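Local structure of ferredoxin (Nitrosospira multiformis, 3LMF) at residues Gln12-Ile15 / Asp16-His20; Ile55-Thr58 / Ser59-Met63. The protein is of unknown function but, as a four-helix bundle related to the copper storage proteins, may bind copper ions through thiols in its interior. One frame throughout, in Å; residues are numbered along the deposited sequence.

Contact 1. Residues Gln12-Ile15 / Asp16-His20; sequences QACI and DACNH
C14 and C18 send their thiols off the same side of helix 8-36, and the two SG atoms come within 4.1 Å of each other, close neighbours but far beyond disulfide length. They get there by different routes. C14 SG trans to its own backbone N (chi1 -175°) leans forward along the helix, whereas C18 SG stays beside its backbone N and lies 3.5 Å from C14 O. That same C14 O accepts from C18 N at 2.9 Å, so one carbonyl faces both the amide and the sulfur of C18. One residue earlier, A17 CB sits 3.4 Å from A13 O.

A polar pair marks another side. Q12, its chain bent at chi2, brings NE2 forward to 4.1 Å from D16 OD1, with amide and carboxylate planes turned 57° apart. This is proximity rather than a bond: D16 OD1 makes its salt bridge with R23 of the second subunit, whose side chain also packs on Q12, I15 and N19. I15 CG2 flanks the carboxylate, 4.1 Å from D16 OD1.

The helix is thus shared among several neighbours. C14 lies between M111 of helix 95-112 and M63 of helix 43-64, C18 packs on C104 and C108 of helix 95-112, I15 and N19 lie on L60 of helix 43-64, and D16 looks to the second subunit.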
ATOM      1  N   GLN A  12     -20.564  -1.664  -4.764  1.00 36.21           N
ATOM      2  CA  GLN A  12     -20.344  -2.275  -3.464  1.00 35.99           C
ATOM      3  C   GLN A  12     -20.015  -3.756  -3.600  1.00 39.12           C
ATOM      4  O   GLN A  12     -19.258  -4.311  -2.804  1.00 32.79           O
ATOM      5  CB  GLN A  12     -21.583  -2.093  -2.586  1.00 38.40           C
ATOM      6  CG  GLN A  12     -21.282  -2.073  -1.102  1.00 52.21           C
ATOM      7  CD  GLN A  12     -20.266  -1.004  -0.742  1.00 57.45           C
ATOM      8  OE1 GLN A  12     -20.421   0.164  -1.104  1.00 58.88           O
ATOM      9  NE2 GLN A  12     -19.218  -1.399  -0.026  1.00 58.11           N
ATOM     10  N   ALA A  13     -20.583  -4.395  -4.615  1.00 35.30           N
ATOM     11  CA  ALA A  13     -20.332  -5.811  -4.840  1.00 35.33           C
ATOM     12  C   ALA A  13     -18.894  -6.027  -5.299  1.00 29.68           C
ATOM     13  O   ALA A  13     -18.254  -6.995  -4.903  1.00 24.68           O
ATOM     14  CB  ALA A  13     -21.305  -6.363  -5.886  1.00 28.17           C
ATOM     15  N   CYS A  14     -18.384  -5.132  -6.138  1.00 24.75           N
ATOM     16  CA  CYS A  14     -17.018  -5.290  -6.615  1.00 28.20           C
ATOM     17  C   CYS A  14     -16.022  -4.902  -5.530  1.00 24.77           C
ATOM     18  O   CYS A  14     -14.909  -5.432  -5.481  1.00 26.07           O
ATOM     19  CB  CYS A  14     -16.768  -4.448  -7.864  1.00 26.76           C
ATOM     20  SG  CYS A  14     -15.137  -4.714  -8.600  1.00 29.65           S
ATOM     21  N   ILE A  15     -16.417  -3.974  -4.667  1.00 20.97           N
ATOM     22  CA  ILE A  15     -15.555  -3.547  -3.574  1.00 23.75           C
ATOM     23  C   ILE A  15     -15.334  -4.706  -2.609  1.00 25.34           C
ATOM     24  O   ILE A  15     -14.195  -5.013  -2.245  1.00 22.33           O
ATOM     25  CB  ILE A  15     -16.163  -2.341  -2.823  1.00 26.11           C
ATOM     26  CG1 ILE A  15     -15.838  -1.057  -3.588  1.00 25.82           C
ATOM     27  CG2 ILE A  15     -15.640  -2.273  -1.392  1.00 17.94           C
ATOM     28  CD1 ILE A  15     -16.462   0.185  -2.994  1.00 25.16           C
ATOM     29  N   ASP A  16     -16.417  -5.366  -2.212  1.00 25.35           N
ATOM     30  CA  ASP A  16     -16.309  -6.493  -1.294  1.00 26.73           C
ATOM     31  C   ASP A  16     -15.557  -7.665  -1.916  1.00 24.11           C
ATOM     32  O   ASP A  16     -14.836  -8.383  -1.223  1.00 21.54           O
ATOM     33  CB  ASP A  16     -17.697  -6.948  -0.835  1.00 34.61           C
ATOM     34  CG  ASP A  16     -18.408  -5.893  -0.005  1.00 43.77           C
ATOM     35  OD1 ASP A  16     -17.711  -5.098   0.668  1.00 42.68           O
ATOM     36  OD2 ASP A  16     -19.658  -5.865  -0.012  1.00 44.39           O
ATOM     37  N   ALA A  17     -15.722  -7.847  -3.222  1.00 21.52           N
ATOM     38  CA  ALA A  17     -15.055  -8.927  -3.935  1.00 24.60           C
ATOM     39  C   ALA A  17     -13.544  -8.686  -3.965  1.00 23.31           C
ATOM     40  O   ALA A  17     -12.759  -9.591  -3.682  1.00 26.69           O
ATOM     41  CB  ALA A  17     -15.605  -9.036  -5.353  1.00 25.72           C
ATOM     42  N   CYS A  18     -13.137  -7.470  -4.319  1.00 24.64           N
ATOM     43  CA  CYS A  18     -11.720  -7.137  -4.351  1.00 21.07           C
ATOM     44  C   CYS A  18     -11.130  -7.240  -2.942  1.00 23.89           C
ATOM     45  O   CYS A  18     -10.034  -7.771  -2.762  1.00 26.07           O
ATOM     46  CB  CYS A  18     -11.500  -5.718  -4.886  1.00 19.87           C
ATOM     47  SG  CYS A  18     -11.638  -5.570  -6.678  1.00 27.35           S
ATOM     48  N   ASN A  19     -11.858  -6.734  -1.950  1.00 20.51           N
ATOM     49  CA  ASN A  19     -11.393  -6.774  -0.560  1.00 20.78           C
ATOM     50  C   ASN A  19     -11.230  -8.223  -0.102  1.00 19.02           C
ATOM     51  O   ASN A  19     -10.230  -8.573   0.523  1.00 26.21           O
ATOM     52  CB  ASN A  19     -12.378  -6.018   0.358  1.00 18.47           C
ATOM     53  CG  ASN A  19     -11.897  -5.920   1.813  1.00 24.31           C
ATOM     54  OD1 ASN A  19     -10.750  -5.586   2.087  1.00 31.55           O
ATOM     55  ND2 ASN A  19     -12.794  -6.199   2.747  1.00 38.99           N
ATOM     56  N   HIS A  20     -12.200  -9.070  -0.430  1.00 21.57           N
ATOM     57  CA  HIS A  20     -12.136 -10.477  -0.038  1.00 23.11           C
ATOM     58  C   HIS A  20     -10.977 -11.200  -0.727  1.00 18.06           C
ATOM     59  O   HIS A  20     -10.222 -11.930  -0.089  1.00 25.23           O
ATOM     60  CB  HIS A  20     -13.459 -11.182  -0.375  1.00 26.19           C
ATOM     61  CG  HIS A  20     -13.500 -12.623   0.034  1.00 33.89           C
ATOM     62  ND1 HIS A  20     -13.557 -13.023   1.352  1.00 40.59           N
ATOM     63  CD2 HIS A  20     -13.470 -13.760  -0.703  1.00 37.42           C
ATOM     64  CE1 HIS A  20     -13.557 -14.343   1.410  1.00 35.66           C
ATOM     65  NE2 HIS A  20     -13.503 -14.814   0.178  1.00 33.93           N
TER

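Contact 2. Residues Ile55-Thr58 / Ser59-Met63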
ATOM      1  N   ILE A  55      -2.805  -5.666  -6.737  1.00 12.33           N
ATOM      2  CA  ILE A  55      -3.756  -5.073  -7.664  1.00 11.73           C
ATOM      3  C   ILE A  55      -5.169  -5.016  -7.073  1.00 14.33           C
ATOM      4  O   ILE A  55      -5.859  -4.012  -7.238  1.00 21.84           O
ATOM      5  CB  ILE A  55      -3.772  -5.816  -9.040  1.00 14.81           C
ATOM      6  CG1 ILE A  55      -4.504  -4.966 -10.089  1.00 23.86           C
ATOM      7  CG2 ILE A  55      -4.500  -7.139  -8.921  1.00 12.93           C
ATOM      8  CD1 ILE A  55      -3.923  -3.566 -10.298  1.00 19.25           C
ATOM      9  N   CYS A  56      -5.601  -6.057  -6.361  1.00 13.62           N
ATOM     10  CA  CYS A  56      -6.942  -6.029  -5.775  1.00 14.21           C
ATOM     11  C   CYS A  56      -7.048  -4.911  -4.741  1.00 20.22           C
ATOM     12  O   CYS A  56      -8.065  -4.222  -4.656  1.00 21.40           O
ATOM     13  CB  CYS A  56      -7.288  -7.368  -5.122  1.00 16.02           C
ATOM     14  SG  CYS A  56      -7.601  -8.695  -6.304  1.00 23.60           S
ATOM     15  N   GLN A  57      -5.985  -4.725  -3.968  1.00 20.78           N
ATOM     16  CA  GLN A  57      -5.957  -3.681  -2.949  1.00 24.43           C
ATOM     17  C   GLN A  57      -6.002  -2.303  -3.603  1.00 20.00           C
ATOM     18  O   GLN A  57      -6.596  -1.370  -3.067  1.00 23.31           O
ATOM     19  CB  GLN A  57      -4.690  -3.824  -2.099  1.00 17.88           C
ATOM     20  CG  GLN A  57      -4.690  -3.015  -0.820  1.00 37.26           C
ATOM     21  CD  GLN A  57      -3.582  -3.447   0.133  1.00 45.61           C
ATOM     22  OE1 GLN A  57      -3.409  -2.862   1.198  1.00 54.89           O
ATOM     23  NE2 GLN A  57      -2.832  -4.479  -0.248  1.00 50.38           N
ATOM     24  N   THR A  58      -5.376  -2.185  -4.767  1.00 20.02           N
ATOM     25  CA  THR A  58      -5.360  -0.924  -5.498  1.00 19.83           C
ATOM     26  C   THR A  58      -6.763  -0.628  -6.036  1.00 16.19           C
ATOM     27  O   THR A  58      -7.276   0.482  -5.897  1.00 16.28           O
ATOM     28  CB  THR A  58      -4.325  -0.981  -6.651  1.00 22.47           C
ATOM     29  OG1 THR A  58      -3.017  -1.169  -6.096  1.00 19.86           O
ATOM     30  CG2 THR A  58      -4.340   0.301  -7.474  1.00 16.43           C
ATOM     31  N   SER A  59      -7.386  -1.634  -6.633  1.00 14.85           N
ATOM     32  CA  SER A  59      -8.742  -1.484  -7.165  1.00 17.72           C
ATOM     33  C   SER A  59      -9.683  -1.085  -6.032  1.00 18.22           C
ATOM     34  O   SER A  59     -10.498  -0.177  -6.176  1.00 23.86           O
ATOM     35  CB  SER A  59      -9.205  -2.800  -7.786  1.00 17.80           C
ATOM     36  OG  SER A  59      -8.399  -3.116  -8.919  1.00 30.11           O
ATOM     37  N   LEU A  60      -9.556  -1.773  -4.902  1.00 18.26           N
ATOM     38  CA  LEU A  60     -10.370  -1.476  -3.735  1.00 15.47           C
ATOM     39  C   LEU A  60     -10.196  -0.014  -3.342  1.00 15.63           C
ATOM     40  O   LEU A  60     -11.167   0.693  -3.117  1.00 22.53           O
ATOM     41  CB  LEU A  60      -9.960  -2.377  -2.562  1.00 18.21           C
ATOM     42  CG  LEU A  60     -10.611  -2.075  -1.206  1.00 21.47           C
ATOM     43  CD1 LEU A  60     -12.125  -2.199  -1.319  1.00 16.76           C
ATOM     44  CD2 LEU A  60     -10.074  -3.037  -0.156  1.00 23.56           C
ATOM     45  N   ASN A  61      -8.952   0.440  -3.268  1.00 17.96           N
ATOM     46  CA  ASN A  61      -8.696   1.820  -2.889  1.00 19.03           C
ATOM     47  C   ASN A  61      -9.245   2.820  -3.903  1.00 23.63           C
ATOM     48  O   ASN A  61      -9.788   3.853  -3.515  1.00 20.49           O
ATOM     49  CB  ASN A  61      -7.197   2.049  -2.669  1.00 18.13           C
ATOM     50  CG  ASN A  61      -6.687   1.371  -1.397  1.00 38.77           C
ATOM     51  OD1 ASN A  61      -7.475   0.833  -0.609  1.00 40.13           O
ATOM     52  ND2 ASN A  61      -5.375   1.403  -1.184  1.00 33.89           N
ATOM     53  N   PHE A  62      -9.112   2.526  -5.192  1.00 14.66           N
ATOM     54  CA  PHE A  62      -9.630   3.436  -6.202  1.00 24.02           C
ATOM     55  C   PHE A  62     -11.141   3.603  -6.097  1.00 18.63           C
ATOM     56  O   PHE A  62     -11.654   4.713  -6.191  1.00 29.98           O
ATOM     57  CB  PHE A  62      -9.245   2.956  -7.610  1.00 20.50           C
ATOM     58  CG  PHE A  62      -7.987   3.581  -8.132  1.00 22.15           C
ATOM     59  CD1 PHE A  62      -6.786   3.440  -7.440  1.00 24.20           C
ATOM     60  CD2 PHE A  62      -8.006   4.340  -9.297  1.00 15.44           C
ATOM     61  CE1 PHE A  62      -5.615   4.047  -7.902  1.00 21.13           C
ATOM     62  CE2 PHE A  62      -6.840   4.950  -9.766  1.00 22.96           C
ATOM     63  CZ  PHE A  62      -5.644   4.805  -9.068  1.00 19.54           C
HETATM   64  N   MSE A  63     -11.847   2.502  -5.892  1.00 20.51           N
HETATM   65  CA  MSE A  63     -13.293   2.555  -5.774  1.00 22.20           C
HETATM   66  C   MSE A  63     -13.718   3.184  -4.450  1.00 24.77           C
HETATM   67  O   MSE A  63     -14.722   3.884  -4.387  1.00 24.49           O
HETATM   68  CB  MSE A  63     -13.891   1.154  -5.911  1.00 27.55           C
HETATM   69  CG  MSE A  63     -13.863   0.618  -7.337  1.00 29.89           C
HETATM   70 SE   MSE A  63     -14.420  -1.231  -7.464  1.00 44.94          SE
HETATM   71  CE  MSE A  63     -16.332  -1.007  -7.518  1.00 58.41           C
TER
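From S59 to F62, each backbone N-H reaches back four residues to the carbonyls of I55 to T58, with F62 N 2.8 Å from T58 O, an unbroken alpha-helical turn. I55 O carries a second load. S59 OG, held beside its own backbone N (chi1 -65°), turns back and donates to I55 O at 3.2 Å from above the carbonyl plane, so a buried hydroxyl is satisfied within its own helix while S59 N occupies the same oxygen more nearly head-on.

T58 and F62 run side by side and point the same way. The methyl T58 CG2 meets one flank of the ring, 4.0 Å from F62 CD1, and the ring also lies obliquely near T58 O, which is 3.4 Å from F62 CD1. With CG2 anti to the backbone N and OG1 beside it (chi1 -62°), the methyl of T58 goes to the phenyl ring while OG1 turns back to E54 O; OG1 also hydrogen-bonds T58 OG1 of the third subunit. N61 folds over the preceding turn, its CG 3.2 Å from Q57 O, but the ends of its amide are used between chains: OD1 bonds Y22 OH of the second subunit and ND2 bonds E54 of the third.

Another face turns inward. C56 lies against C77 and C104, and S59 against V73 and C77, from helices 70-90 and 95-112. Cysteines from several helices meeting inside an antiparallel four-helix bundle are characteristic of the Csp copper storage family, so C56 probably belongs to such a thiol-lined interior; the outer face serves tetramer assembly.

In the fold
Contacts 1 and 2 lie on successive helices, 8-36 and 43-64, with their centres about 9 Å apart, and they touch directly. I15 CG2 of contact 1 meets L60 CD1 of contact 2 at 3.5 Å, and further along C14 CB approaches the methyl CE of M63, modelled as selenomethionine, equally closely. Between these helices, C18 O lies 3.6 Å from C56 CB, and C18 and C56 both pack on C104 of helix 95-112, which brings cysteines of three helices together and is consistent with a copper-binding interior as in Csp proteins. Outward, both contacts meet the second subunit, while residues 55-63 also reach the third.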